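Local atomic coordinates of nicotinate-nucleotide--dimethylbenzimidazole phosphoribosyltransferase (Thermus thermophilus HB8, PDB entry 1WX1), a protein that probably catalyses the transfer of phosphoribose from nicotinate mononucleotide to 5,6-dimethylbenzimidazole, giving alpha-ribazole 5'-phosphate for the lower ligand of cobalamin. Residues G217-A222 with E229-A234; T169-L174 with V254-L259; L11-L16 with V29-A34; P294-D299 with M312-A317. All blocks are in the same frame, centred on the assembly; numbering follows the deposited sequence.

Contact 1. Residues G217-A222 with E229-A234; sequences GPLEVA and ELVAIA
Val-231 turns CG1 anti to its backbone N (chi1 176°) and CG2 anti to its carbonyl carbon, and this spread of the two methyls lets one side chain serve two partners, Leu-219 and Ala-222. On the other helix Leu-219 has CG anti to the backbone N (chi1 -164°), which carries CD1 over to Val-231 although the side chain does not set out in that direction. CD1 of Leu-219 then lies 4.2 Å from CG1 of Val-231, a light touch between two side chains that cross at about a right angle. The second branch packs more closely: CG2 of Val-231 stands 3.9 Å from CB of Ala-222, whose methyl points at the opposing helix. At this same pair the backbones come nearest, with 7.0 Å between CA of Ala-222 and CA of Val-231.

Helices 218-225 and 228-242 follow each other directly in the chain, so this is the inner corner of a helical hairpin, two roughly antiparallel helices joined by a tight turn, on the helical layer that flanks the parallel sheet. Helix 133-152 closes in on Leu-219 and Val-231, Leu-140 reaching the valine, while Leu-174 and Leu-260 cover Ala-222.

The start of the first helix is tied up by its own residues. Gly-217 sits at the N-cap, and its N donates to OE1 of Glu-220 at 2.8 Å, nearly straight at 173°, OE1 accepting with its anti lone pair; this is one half of a capping box. On the second helix, Glu-229 turns to the sheet side, where its OE2 takes hydrogen bonds from His-56 NE2 and Asn-167 ND2.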
loop_
_atom_site.group_PDB
_atom_site.type_symbol
_atom_site.label_atom_id
_atom_site.label_comp_id
_atom_site.label_asym_id
_atom_site.label_seq_id
_atom_site.Cartn_x
_atom_site.Cartn_y
_atom_site.Cartn_z
ATOM N N GLY A 217 -16.187 -27.532 -20.796
ATOM C CA GLY A 217 -16.569 -26.229 -20.282
ATOM C C GLY A 217 -15.613 -25.844 -19.169
ATOM O O GLY A 217 -14.949 -26.716 -18.610
ATOM N N PRO A 218 -15.521 -24.555 -18.811
ATOM C CA PRO A 218 -14.604 -24.143 -17.744
ATOM C C PRO A 218 -14.792 -24.892 -16.425
ATOM O O PRO A 218 -13.818 -25.177 -15.726
ATOM C CB PRO A 218 -14.869 -22.640 -17.620
ATOM C CG PRO A 218 -16.292 -22.509 -18.061
ATOM C CD PRO A 218 -16.348 -23.421 -19.257
ATOM N N LEU A 219 -16.037 -25.214 -16.088
ATOM C CA LEU A 219 -16.321 -25.930 -14.850
ATOM C C LEU A 219 -15.800 -27.362 -14.946
ATOM O O LEU A 219 -15.302 -27.918 -13.967
ATOM C CB LEU A 219 -17.825 -25.949 -14.572
ATOM C CG LEU A 219 -18.227 -26.325 -13.143
ATOM C CD1 LEU A 219 -17.618 -25.323 -12.164
ATOM C CD2 LEU A 219 -19.743 -26.335 -13.016
ATOM N N GLU A 220 -15.920 -27.956 -16.129
ATOM C CA GLU A 220 -15.444 -29.319 -16.332
ATOM C C GLU A 220 -13.927 -29.356 -16.229
ATOM O O GLU A 220 -13.354 -30.306 -15.703
ATOM C CB GLU A 220 -15.886 -29.845 -17.696
ATOM C CG GLU A 220 -17.386 -30.020 -17.820
ATOM C CD GLU A 220 -17.798 -30.575 -19.169
ATOM O OE1 GLU A 220 -17.526 -29.916 -20.196
ATOM O OE2 GLU A 220 -18.394 -31.672 -19.199
ATOM N N VAL A 221 -13.278 -28.317 -16.738
ATOM C CA VAL A 221 -11.829 -28.223 -16.686
ATOM C C VAL A 221 -11.368 -28.096 -15.232
ATOM O O VAL A 221 -10.463 -28.807 -14.792
ATOM C CB VAL A 221 -11.325 -26.999 -17.494
ATOM C CG1 VAL A 221 -9.855 -26.746 -17.204
ATOM C CG2 VAL A 221 -11.534 -27.244 -18.990
ATOM N N ALA A 222 -11.999 -27.195 -14.487
ATOM C CA ALA A 222 -11.652 -26.980 -13.082
ATOM C C ALA A 222 -11.833 -28.252 -12.255
ATOM O O ALA A 222 -11.017 -28.565 -11.388
ATOM C CB ALA A 222 -12.504 -25.860 -12.504
ATOM N N GLU A 229 -11.694 -25.181 -3.221
ATOM C CA GLU A 229 -11.710 -23.794 -2.777
ATOM C C GLU A 229 -11.431 -22.851 -3.948
ATOM O O GLU A 229 -11.844 -21.696 -3.928
ATOM C CB GLU A 229 -10.695 -23.568 -1.637
ATOM C CG GLU A 229 -9.255 -23.349 -2.071
ATOM C CD GLU A 229 -8.487 -24.637 -2.269
ATOM O OE1 GLU A 229 -9.083 -25.616 -2.768
ATOM O OE2 GLU A 229 -7.281 -24.660 -1.935
ATOM N N LEU A 230 -10.740 -23.341 -4.974
ATOM C CA LEU A 230 -10.454 -22.500 -6.137
ATOM C C LEU A 230 -11.758 -22.258 -6.901
ATOM O O LEU A 230 -12.008 -21.159 -7.402
ATOM C CB LEU A 230 -9.414 -23.168 -7.055
ATOM C CG LEU A 230 -8.063 -23.534 -6.421
ATOM C CD1 LEU A 230 -7.102 -24.015 -7.509
ATOM C CD2 LEU A 230 -7.468 -22.328 -5.699
ATOM N N VAL A 231 -12.586 -23.292 -6.988
ATOM C CA VAL A 231 -13.872 -23.189 -7.665
ATOM C C VAL A 231 -14.800 -22.315 -6.810
ATOM O O VAL A 231 -15.572 -21.515 -7.339
ATOM C CB VAL A 231 -14.499 -24.581 -7.863
ATOM C CG1 VAL A 231 -15.891 -24.455 -8.474
ATOM C CG2 VAL A 231 -13.597 -25.421 -8.759
ATOM N N ALA A 232 -14.723 -22.474 -5.491
ATOM C CA ALA A 232 -15.544 -21.672 -4.589
ATOM C C ALA A 232 -15.151 -20.203 -4.741
ATOM O O ALA A 232 -16.001 -19.311 -4.685
ATOM C CB ALA A 232 -15.337 -22.120 -3.142
ATOM N N ILE A 233 -13.859 -19.957 -4.939
ATOM C CA ILE A 233 -13.373 -18.597 -5.106
ATOM C C ILE A 233 -13.973 -17.975 -6.364
ATOM O O ILE A 233 -14.315 -16.792 -6.378
ATOM C CB ILE A 233 -11.830 -18.574 -5.110
ATOM C CG1 ILE A 233 -11.343 -18.752 -3.661
ATOM C CG2 ILE A 233 -11.303 -17.266 -5.711
ATOM C CD1 ILE A 233 -9.873 -19.084 -3.519
ATOM N N ALA A 234 -14.126 -18.775 -7.413
ATOM C CA ALA A 234 -14.742 -18.280 -8.641
ATOM C C ALA A 234 -16.183 -17.859 -8.309
ATOM O O ALA A 234 -16.682 -16.850 -8.814
ATOM C CB ALA A 234 -14.747 -19.368 -9.699
#

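Contact 2. Residues T169-L174 with V254-L259; sequences TAAAAL and VTAGAL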
loop_
_atom_site.group_PDB
_atom_site.type_symbol
_atom_site.label_atom_id
_atom_site.label_comp_id
_atom_site.label_asym_id
_atom_site.label_seq_id
_atom_site.Cartn_x
_atom_site.Cartn_y
_atom_site.Cartn_z
ATOM N N THR A 169 -0.267 -26.016 -6.399
ATOM C CA THR A 169 -0.108 -26.960 -7.492
ATOM C C THR A 169 -1.425 -27.007 -8.260
ATOM O O THR A 169 -1.435 -26.968 -9.490
ATOM C CB THR A 169 0.265 -28.370 -6.978
ATOM O OG1 THR A 169 1.550 -28.314 -6.352
ATOM C CG2 THR A 169 0.332 -29.364 -8.130
ATOM N N ALA A 170 -2.538 -27.074 -7.532
ATOM C CA ALA A 170 -3.855 -27.092 -8.163
ATOM C C ALA A 170 -4.068 -25.765 -8.901
ATOM O O ALA A 170 -4.655 -25.739 -9.982
ATOM C CB ALA A 170 -4.954 -27.284 -7.111
ATOM N N ALA A 171 -3.590 -24.671 -8.311
ATOM C CA ALA A 171 -3.731 -23.355 -8.933
ATOM C C ALA A 171 -2.910 -23.293 -10.223
ATOM O O ALA A 171 -3.342 -22.700 -11.211
ATOM C CB ALA A 171 -3.278 -22.266 -7.969
ATOM N N ALA A 172 -1.729 -23.909 -10.207
ATOM C CA ALA A 172 -0.865 -23.925 -11.383
ATOM C C ALA A 172 -1.520 -24.723 -12.507
ATOM O O ALA A 172 -1.484 -24.317 -13.672
ATOM C CB ALA A 172 0.494 -24.525 -11.032
ATOM N N ALA A 173 -2.123 -25.854 -12.152
ATOM C CA ALA A 173 -2.779 -26.705 -13.133
ATOM C C ALA A 173 -3.966 -25.987 -13.764
ATOM O O ALA A 173 -4.123 -25.975 -14.993
ATOM C CB ALA A 173 -3.240 -28.005 -12.477
ATOM N N LEU A 174 -4.798 -25.388 -12.918
ATOM C CA LEU A 174 -5.973 -24.672 -13.389
ATOM C C LEU A 174 -5.566 -23.480 -14.250
ATOM O O LEU A 174 -6.177 -23.211 -15.286
ATOM C CB LEU A 174 -6.814 -24.195 -12.203
ATOM C CG LEU A 174 -8.076 -23.398 -12.554
ATOM C CD1 LEU A 174 -8.972 -24.231 -13.465
ATOM C CD2 LEU A 174 -8.820 -23.025 -11.277
ATOM N N VAL A 254 -5.858 -17.611 -5.351
ATOM C CA VAL A 254 -7.066 -16.789 -5.441
ATOM C C VAL A 254 -7.261 -16.268 -6.862
ATOM O O VAL A 254 -8.370 -16.268 -7.391
ATOM C CB VAL A 254 -7.012 -15.592 -4.453
ATOM C CG1 VAL A 254 -8.091 -14.561 -4.806
ATOM C CG2 VAL A 254 -7.227 -16.103 -3.024
ATOM N N THR A 255 -6.175 -15.830 -7.484
ATOM C CA THR A 255 -6.251 -15.307 -8.835
ATOM C C THR A 255 -6.582 -16.416 -9.826
ATOM O O THR A 255 -7.183 -16.161 -10.860
ATOM C CB THR A 255 -4.939 -14.587 -9.207
ATOM O OG1 THR A 255 -4.710 -13.544 -8.253
ATOM C CG2 THR A 255 -5.034 -13.953 -10.598
ATOM N N ALA A 256 -6.202 -17.654 -9.511
ATOM C CA ALA A 256 -6.539 -18.771 -10.392
ATOM C C ALA A 256 -8.064 -18.913 -10.347
ATOM O O ALA A 256 -8.708 -19.196 -11.359
ATOM C CB ALA A 256 -5.869 -20.060 -9.906
ATOM N N GLY A 257 -8.638 -18.718 -9.161
ATOM C CA GLY A 257 -10.082 -18.802 -9.021
ATOM C C GLY A 257 -10.748 -17.689 -9.821
ATOM O O GLY A 257 -11.782 -17.892 -10.454
ATOM N N ALA A 258 -10.154 -16.501 -9.795
ATOM C CA ALA A 258 -10.708 -15.371 -10.539
ATOM C C ALA A 258 -10.668 -15.630 -12.049
ATOM O O ALA A 258 -11.573 -15.221 -12.777
ATOM C CB ALA A 258 -9.939 -14.100 -10.207
ATOM N N LEU A 259 -9.613 -16.295 -12.518
ATOM C CA LEU A 259 -9.487 -16.609 -13.944
ATOM C C LEU A 259 -10.636 -17.512 -14.369
ATOM O O LEU A 259 -11.199 -17.361 -15.465
ATOM C CB LEU A 259 -8.149 -17.306 -14.227
ATOM C CG LEU A 259 -6.897 -16.426 -14.195
ATOM C CD1 LEU A 259 -5.663 -17.293 -14.411
ATOM C CD2 LEU A 259 -6.989 -15.355 -15.278
#
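Leu-174 reaches across to Ala-256 with one branch of its side chain. Its CB leaves the helix in the direction of segment 254-259, and CG stands anti to the backbone N (chi1 179°), carrying the fork outward. From there CD2 makes the crossing: it comes 3.8 Å from the carbonyl O of Ala-256 and 4.4 Å from CB of the same residue, so the methyl lies against both backbone and side chain of the alanine. CD1, the other branch, faces helix 218-225.

One turn earlier, Ala-171 makes the closer side-chain contact. Its CB is 3.9 Å from CB of Ala-256, and its carbonyl O lies 3.9 Å from that same methyl. With only methyls between them, the backbones come close, CA of Ala-171 and CA of Ala-256 being 5.6 Å apart. This is small-residue helix packing between 167-179 and 252-264, which follow the neighbouring parallel strands 157-163 and 247-249 of the Rossmann-like alpha/beta core.

The carbonyl O of Ala-171 also accepts a hydrogen bond from Thr-175 OG1, and Thr-175 itself packs on Ala-256. Gln-286 of helix 281-290 covers Ala-256 as well, while on helix 252-264 the hydroxyl of Thr-255 is hydrogen-bonded to the carbonyl of Gly-251 and to His-283 NE2.

Contact 3. Residues L11-L16 with V29-A34; sequences LRMDQL and VALRLA
Met-13 and Leu-31 mark the nearest approach of the two backbones, their CA atoms 8.2 Å apart, a gap that the two side chains fill from the two sides. CG of Met-13 stands anti to the backbone N (chi1 -179°), and the chain then bends at both chi2 and chi3 (66° and 72°), curling CE round onto the second helix. The tip methyl of Met-13, CE, settles 3.7 Å from CB of Ala-30, which is turned toward the first helix. CE is also 4.1 Å from CD2 of Leu-31, and that methyl lies a similar 4.2 Å from CB of Met-13. Leu-31 thus covers both the root and the tip of the bent methionine, the two side chains meeting at a slant.

Helices 3-14 and 24-37 form a roughly antiparallel N-terminal helical hairpin set well out from the centre of the chain. Phe-6 and Ala-9 extend the same face of the first helix along Leu-31, and Ile-321 of helix 306-321 packs on Met-13 and Leu-16, bringing the C-terminal part of the chain against this pair.

Around this apolar patch the polar groups hold neighbouring parts of the chain. Arg-12 forms a salt bridge with Glu-329 and donates from NE to the carbonyl of Leu-322. Arg-32, on the second helix, bonds to the carbonyls of Asp-270 and Leu-272 and makes a cation-pi contact with Phe-273.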
loop_
_atom_site.group_PDB
_atom_site.type_symbol
_atom_site.label_atom_id
_atom_site.label_comp_id
_atom_site.label_asym_id
_atom_site.label_seq_id
_atom_site.Cartn_x
_atom_site.Cartn_y
_atom_site.Cartn_z
ATOM N N LEU A 11 -12.823 13.661 -16.542
ATOM C CA LEU A 11 -12.782 15.119 -16.682
ATOM C C LEU A 11 -12.546 15.800 -15.337
ATOM O O LEU A 11 -11.729 16.719 -15.230
ATOM C CB LEU A 11 -14.093 15.647 -17.260
ATOM C CG LEU A 11 -14.504 15.299 -18.686
ATOM C CD1 LEU A 11 -15.758 16.093 -19.042
ATOM C CD2 LEU A 11 -13.377 15.636 -19.650
ATOM N N ARG A 12 -13.271 15.363 -14.310
ATOM C CA ARG A 12 -13.114 15.961 -12.988
ATOM C C ARG A 12 -11.690 15.763 -12.475
ATOM O O ARG A 12 -11.094 16.677 -11.901
ATOM C CB ARG A 12 -14.113 15.357 -11.991
ATOM C CG ARG A 12 -14.021 15.999 -10.615
ATOM C CD ARG A 12 -15.017 15.438 -9.601
ATOM N NE ARG A 12 -14.844 16.095 -8.305
ATOM C CZ ARG A 12 -15.221 17.344 -8.039
ATOM N NH1 ARG A 12 -15.810 18.076 -8.978
ATOM N NH2 ARG A 12 -14.984 17.875 -6.846
ATOM N N MET A 13 -11.154 14.566 -12.691
ATOM C CA MET A 13 -9.800 14.218 -12.265
ATOM C C MET A 13 -8.800 15.230 -12.818
ATOM O O MET A 13 -7.937 15.739 -12.095
ATOM C CB MET A 13 -9.445 12.815 -12.770
ATOM C CG MET A 13 -8.068 12.313 -12.365
ATOM S SD MET A 13 -7.897 12.056 -10.582
ATOM C CE MET A 13 -8.916 10.564 -10.367
ATOM N N ASP A 14 -8.929 15.519 -14.108
ATOM C CA ASP A 14 -8.044 16.464 -14.775
ATOM C C ASP A 14 -8.161 17.880 -14.212
ATOM O O ASP A 14 -7.265 18.702 -14.407
ATOM C CB ASP A 14 -8.334 16.484 -16.281
ATOM C CG ASP A 14 -7.410 17.420 -17.037
ATOM O OD1 ASP A 14 -7.907 18.399 -17.635
ATOM O OD2 ASP A 14 -6.182 17.180 -17.027
ATOM N N GLN A 15 -9.255 18.165 -13.511
ATOM C CA GLN A 15 -9.459 19.493 -12.940
ATOM C C GLN A 15 -9.283 19.587 -11.423
ATOM O O GLN A 15 -9.517 20.643 -10.836
ATOM C CB GLN A 15 -10.843 20.025 -13.329
ATOM C CG GLN A 15 -10.957 20.387 -14.808
ATOM C CD GLN A 15 -9.947 21.452 -15.228
ATOM O OE1 GLN A 15 -10.000 22.591 -14.762
ATOM N NE2 GLN A 15 -9.019 21.080 -16.109
ATOM N N LEU A 16 -8.868 18.495 -10.788
ATOM C CA LEU A 16 -8.664 18.503 -9.342
ATOM C C LEU A 16 -7.438 19.334 -8.986
ATOM O O LEU A 16 -6.536 19.500 -9.806
ATOM C CB LEU A 16 -8.497 17.077 -8.814
ATOM C CG LEU A 16 -9.722 16.168 -8.947
ATOM C CD1 LEU A 16 -9.405 14.818 -8.321
ATOM C CD2 LEU A 16 -10.935 16.809 -8.267
ATOM N N VAL A 29 -7.402 3.924 -10.709
ATOM C CA VAL A 29 -8.212 3.158 -9.771
ATOM C C VAL A 29 -9.484 3.940 -9.446
ATOM O O VAL A 29 -10.589 3.398 -9.486
ATOM C CB VAL A 29 -7.429 2.887 -8.460
ATOM C CG1 VAL A 29 -8.331 2.186 -7.449
ATOM C CG2 VAL A 29 -6.197 2.025 -8.755
ATOM N N ALA A 30 -9.320 5.221 -9.130
ATOM C CA ALA A 30 -10.455 6.084 -8.801
ATOM C C ALA A 30 -11.477 6.109 -9.937
ATOM O O ALA A 30 -12.684 5.995 -9.712
ATOM C CB ALA A 30 -9.965 7.509 -8.512
ATOM N N LEU A 31 -10.989 6.265 -11.164
ATOM C CA LEU A 31 -11.875 6.313 -12.323
ATOM C C LEU A 31 -12.650 5.016 -12.495
ATOM O O LEU A 31 -13.833 5.027 -12.832
ATOM C CB LEU A 31 -11.072 6.600 -13.587
ATOM C CG LEU A 31 -10.286 7.913 -13.588
ATOM C CD1 LEU A 31 -9.489 8.028 -14.887
ATOM C CD2 LEU A 31 -11.248 9.085 -13.439
ATOM N N ARG A 32 -11.985 3.890 -12.273
ATOM C CA ARG A 32 -12.658 2.606 -12.412
ATOM C C ARG A 32 -13.729 2.465 -11.336
ATOM O O ARG A 32 -14.838 2.010 -11.611
ATOM C CB ARG A 32 -11.648 1.458 -12.318
ATOM C CG ARG A 32 -10.638 1.426 -13.457
ATOM C CD ARG A 32 -9.751 0.183 -13.372
ATOM N NE ARG A 32 -10.550 -1.035 -13.449
ATOM C CZ ARG A 32 -10.178 -2.210 -12.949
ATOM N NH1 ARG A 32 -9.007 -2.335 -12.329
ATOM N NH2 ARG A 32 -10.984 -3.259 -13.061
ATOM N N LEU A 33 -13.401 2.867 -10.112
ATOM C CA LEU A 33 -14.355 2.793 -9.011
ATOM C C LEU A 33 -15.586 3.645 -9.316
ATOM O O LEU A 33 -16.723 3.222 -9.084
ATOM C CB LEU A 33 -13.693 3.260 -7.711
ATOM C CG LEU A 33 -12.599 2.313 -7.201
ATOM C CD1 LEU A 33 -11.881 2.926 -6.004
ATOM C CD2 LEU A 33 -13.239 0.967 -6.828
ATOM N N ALA A 34 -15.362 4.848 -9.836
ATOM C CA ALA A 34 -16.469 5.736 -10.178
ATOM C C ALA A 34 -17.373 5.086 -11.217
ATOM O O ALA A 34 -18.597 5.107 -11.087
ATOM C CB ALA A 34 -15.934 7.068 -10.711
#

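Contact 4. Residues P294-D299 with M312-A317; sequences PLLDLD and MPLLRA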
loop_
_atom_site.group_PDB
_atom_site.type_symbol
_atom_site.label_atom_id
_atom_site.label_comp_id
_atom_site.label_asym_id
_atom_site.label_seq_id
_atom_site.Cartn_x
_atom_site.Cartn_y
_atom_site.Cartn_z
ATOM N N PRO A 294 -0.676 -4.629 -10.362
ATOM C CA PRO A 294 -0.699 -4.856 -8.911
ATOM C C PRO A 294 -0.515 -3.546 -8.141
ATOM O O PRO A 294 0.365 -2.746 -8.462
ATOM C CB PRO A 294 0.477 -5.808 -8.681
ATOM C CG PRO A 294 0.732 -6.418 -10.038
ATOM C CD PRO A 294 0.485 -5.289 -10.983
ATOM N N LEU A 295 -1.338 -3.332 -7.123
ATOM C CA LEU A 295 -1.241 -2.118 -6.320
ATOM C C LEU A 295 -0.062 -2.167 -5.358
ATOM O O LEU A 295 0.620 -1.166 -5.152
ATOM C CB LEU A 295 -2.526 -1.907 -5.520
ATOM C CG LEU A 295 -3.726 -1.423 -6.325
ATOM C CD1 LEU A 295 -4.975 -1.449 -5.459
ATOM C CD2 LEU A 295 -3.449 -0.019 -6.828
ATOM N N LEU A 296 0.163 -3.336 -4.768
ATOM C CA LEU A 296 1.247 -3.526 -3.813
ATOM C C LEU A 296 2.248 -4.573 -4.287
ATOM O O LEU A 296 1.901 -5.487 -5.034
ATOM C CB LEU A 296 0.685 -3.991 -2.467
ATOM C CG LEU A 296 -0.295 -3.069 -1.742
ATOM C CD1 LEU A 296 -0.963 -3.827 -0.593
ATOM C CD2 LEU A 296 0.448 -1.848 -1.231
ATOM N N ASP A 297 3.488 -4.433 -3.834
ATOM C CA ASP A 297 4.544 -5.390 -4.146
ATOM C C ASP A 297 5.409 -5.451 -2.894
ATOM O O ASP A 297 6.388 -4.714 -2.766
ATOM C CB ASP A 297 5.387 -4.935 -5.331
ATOM C CG ASP A 297 6.302 -6.035 -5.837
ATOM O OD1 ASP A 297 6.646 -6.930 -5.036
ATOM O OD2 ASP A 297 6.681 -6.007 -7.026
ATOM N N LEU A 298 5.033 -6.325 -1.965
ATOM C CA LEU A 298 5.750 -6.451 -0.706
ATOM C C LEU A 298 6.421 -7.808 -0.531
ATOM O O LEU A 298 6.794 -8.180 0.578
ATOM C CB LEU A 298 4.784 -6.194 0.453
ATOM C CG LEU A 298 4.116 -4.814 0.467
ATOM C CD1 LEU A 298 2.952 -4.815 1.450
ATOM C CD2 LEU A 298 5.141 -3.746 0.833
ATOM N N ASP A 299 6.566 -8.537 -1.634
ATOM C CA ASP A 299 7.193 -9.854 -1.625
ATOM C C ASP A 299 6.452 -10.830 -0.712
ATOM O O ASP A 299 7.062 -11.674 -0.052
ATOM C CB ASP A 299 8.664 -9.731 -1.202
ATOM C CG ASP A 299 9.417 -11.047 -1.305
ATOM O OD1 ASP A 299 9.210 -11.783 -2.292
ATOM O OD2 ASP A 299 10.229 -11.342 -0.400
ATOM N N MET A 312 -7.076 -2.786 0.412
ATOM C CA MET A 312 -8.359 -2.107 0.566
ATOM C C MET A 312 -8.241 -0.640 0.970
ATOM O O MET A 312 -8.960 0.203 0.436
ATOM C CB MET A 312 -9.257 -2.868 1.546
ATOM C CG MET A 312 -9.691 -4.226 1.005
ATOM S SD MET A 312 -10.909 -5.060 2.055
ATOM C CE MET A 312 -11.399 -6.419 0.994
ATOM N N PRO A 313 -7.344 -0.311 1.917
ATOM C CA PRO A 313 -7.230 1.104 2.296
ATOM C C PRO A 313 -6.805 1.958 1.095
ATOM O O PRO A 313 -7.172 3.127 0.993
ATOM C CB PRO A 313 -6.174 1.087 3.399
ATOM C CG PRO A 313 -6.363 -0.263 4.025
ATOM C CD PRO A 313 -6.541 -1.161 2.815
ATOM N N LEU A 314 -6.025 1.370 0.190
ATOM C CA LEU A 314 -5.593 2.096 -1.001
ATOM C C LEU A 314 -6.791 2.340 -1.909
ATOM O O LEU A 314 -6.914 3.407 -2.509
ATOM C CB LEU A 314 -4.525 1.316 -1.768
ATOM C CG LEU A 314 -3.163 1.178 -1.095
ATOM C CD1 LEU A 314 -2.222 0.419 -2.027
ATOM C CD2 LEU A 314 -2.600 2.563 -0.784
ATOM N N LEU A 315 -7.680 1.352 -2.012
ATOM C CA LEU A 315 -8.861 1.518 -2.847
ATOM C C LEU A 315 -9.748 2.625 -2.285
ATOM O O LEU A 315 -10.322 3.416 -3.036
ATOM C CB LEU A 315 -9.655 0.209 -2.931
ATOM C CG LEU A 315 -8.896 -0.985 -3.518
ATOM C CD1 LEU A 315 -9.826 -2.184 -3.625
ATOM C CD2 LEU A 315 -8.350 -0.626 -4.881
ATOM N N ARG A 316 -9.860 2.684 -0.961
ATOM C CA ARG A 316 -10.679 3.714 -0.321
ATOM C C ARG A 316 -10.071 5.089 -0.575
ATOM O O ARG A 316 -10.783 6.046 -0.877
ATOM C CB ARG A 316 -10.781 3.468 1.189
ATOM C CG ARG A 316 -11.445 2.152 1.556
ATOM C CD ARG A 316 -11.891 2.134 3.005
ATOM N NE ARG A 316 -12.486 0.849 3.361
ATOM C CZ ARG A 316 -11.816 -0.162 3.908
ATOM N NH1 ARG A 316 -10.522 -0.034 4.172
ATOM N NH2 ARG A 316 -12.437 -1.307 4.177
ATOM N N ALA A 317 -8.752 5.177 -0.451
ATOM C CA ALA A 317 -8.045 6.433 -0.685
ATOM C C ALA A 317 -8.274 6.890 -2.119
ATOM O O ALA A 317 -8.524 8.066 -2.376
ATOM C CB ALA A 317 -6.557 6.245 -0.434
#
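Leu-295 and Leu-296, neighbours on an irregular strip of chain, pack against helix 306-321: Leu-295 reaches Leu-315 and also Leu-314, while Leu-296 packs on Leu-314. The tight spots are methyl against methyl. CD1 of Leu-295 lies 3.5 Å from CD2 of Leu-315, where the two side chains cross at about a right angle. CD2 of Leu-296 comes 3.6 Å from CD1 of Leu-314, with CG of Leu-296 behind it at 4.0 Å. That one methyl of Leu-314 also touches the root of the other leucine, CB of Leu-295, at 4.2 Å, so it sits in the angle between the two loop side chains. Leu-314 has CG anti to its carbonyl carbon (chi1 -69°), and in this position CD1 is held out toward the loop.

The inner side is closed by Val-29 of helix 24-37, which packs on both Leu-295 and Leu-315, and by Leu-157 of the central sheet, which meets Leu-315. On the dimer side, Leu-296 and Pro-313 each pack on their own counterparts, Leu-296 and Pro-313 of the second subunit.

The loose side lies farther along the loop, where Asp-297 is exposed to solvent and Asp-299 is partly so. With four buried leucines and purely apolar contact between the segments, the loop is held against the helix by shape and by exclusion of water, while its polar bonds go to other parts: from the backbones of Leu-295 and Leu-296 to residues 274-277, from Asp-299 to Arg-279 in a salt bridge, and from the backbone of Leu-298 to the second subunit.

Overall arrangement
Contacts 1 and 2 belong to one helical layer: their centres are 9 Å apart, and Leu-230 and Ile-233 of the first touch Ala-171 and Val-254 of the second. Contacts 3 and 4 also touch, joined through helix 24-37, although their centres are 18 Å apart. Contacts 1, 2 and 4 are the more central, 10 to 14 Å from the chain centre; contact 3 is peripheral, about 25 Å out. None of the four has a polar bond between its segments, but the pieces differ: a valine meets leucine and alanine in the small contact 1, alanines bring backbones close in contact 2, which adds methyls lying on carbonyl oxygens, a bent methionine fills contact 3, and leucines fill contact 4, the one bordering the second subunit.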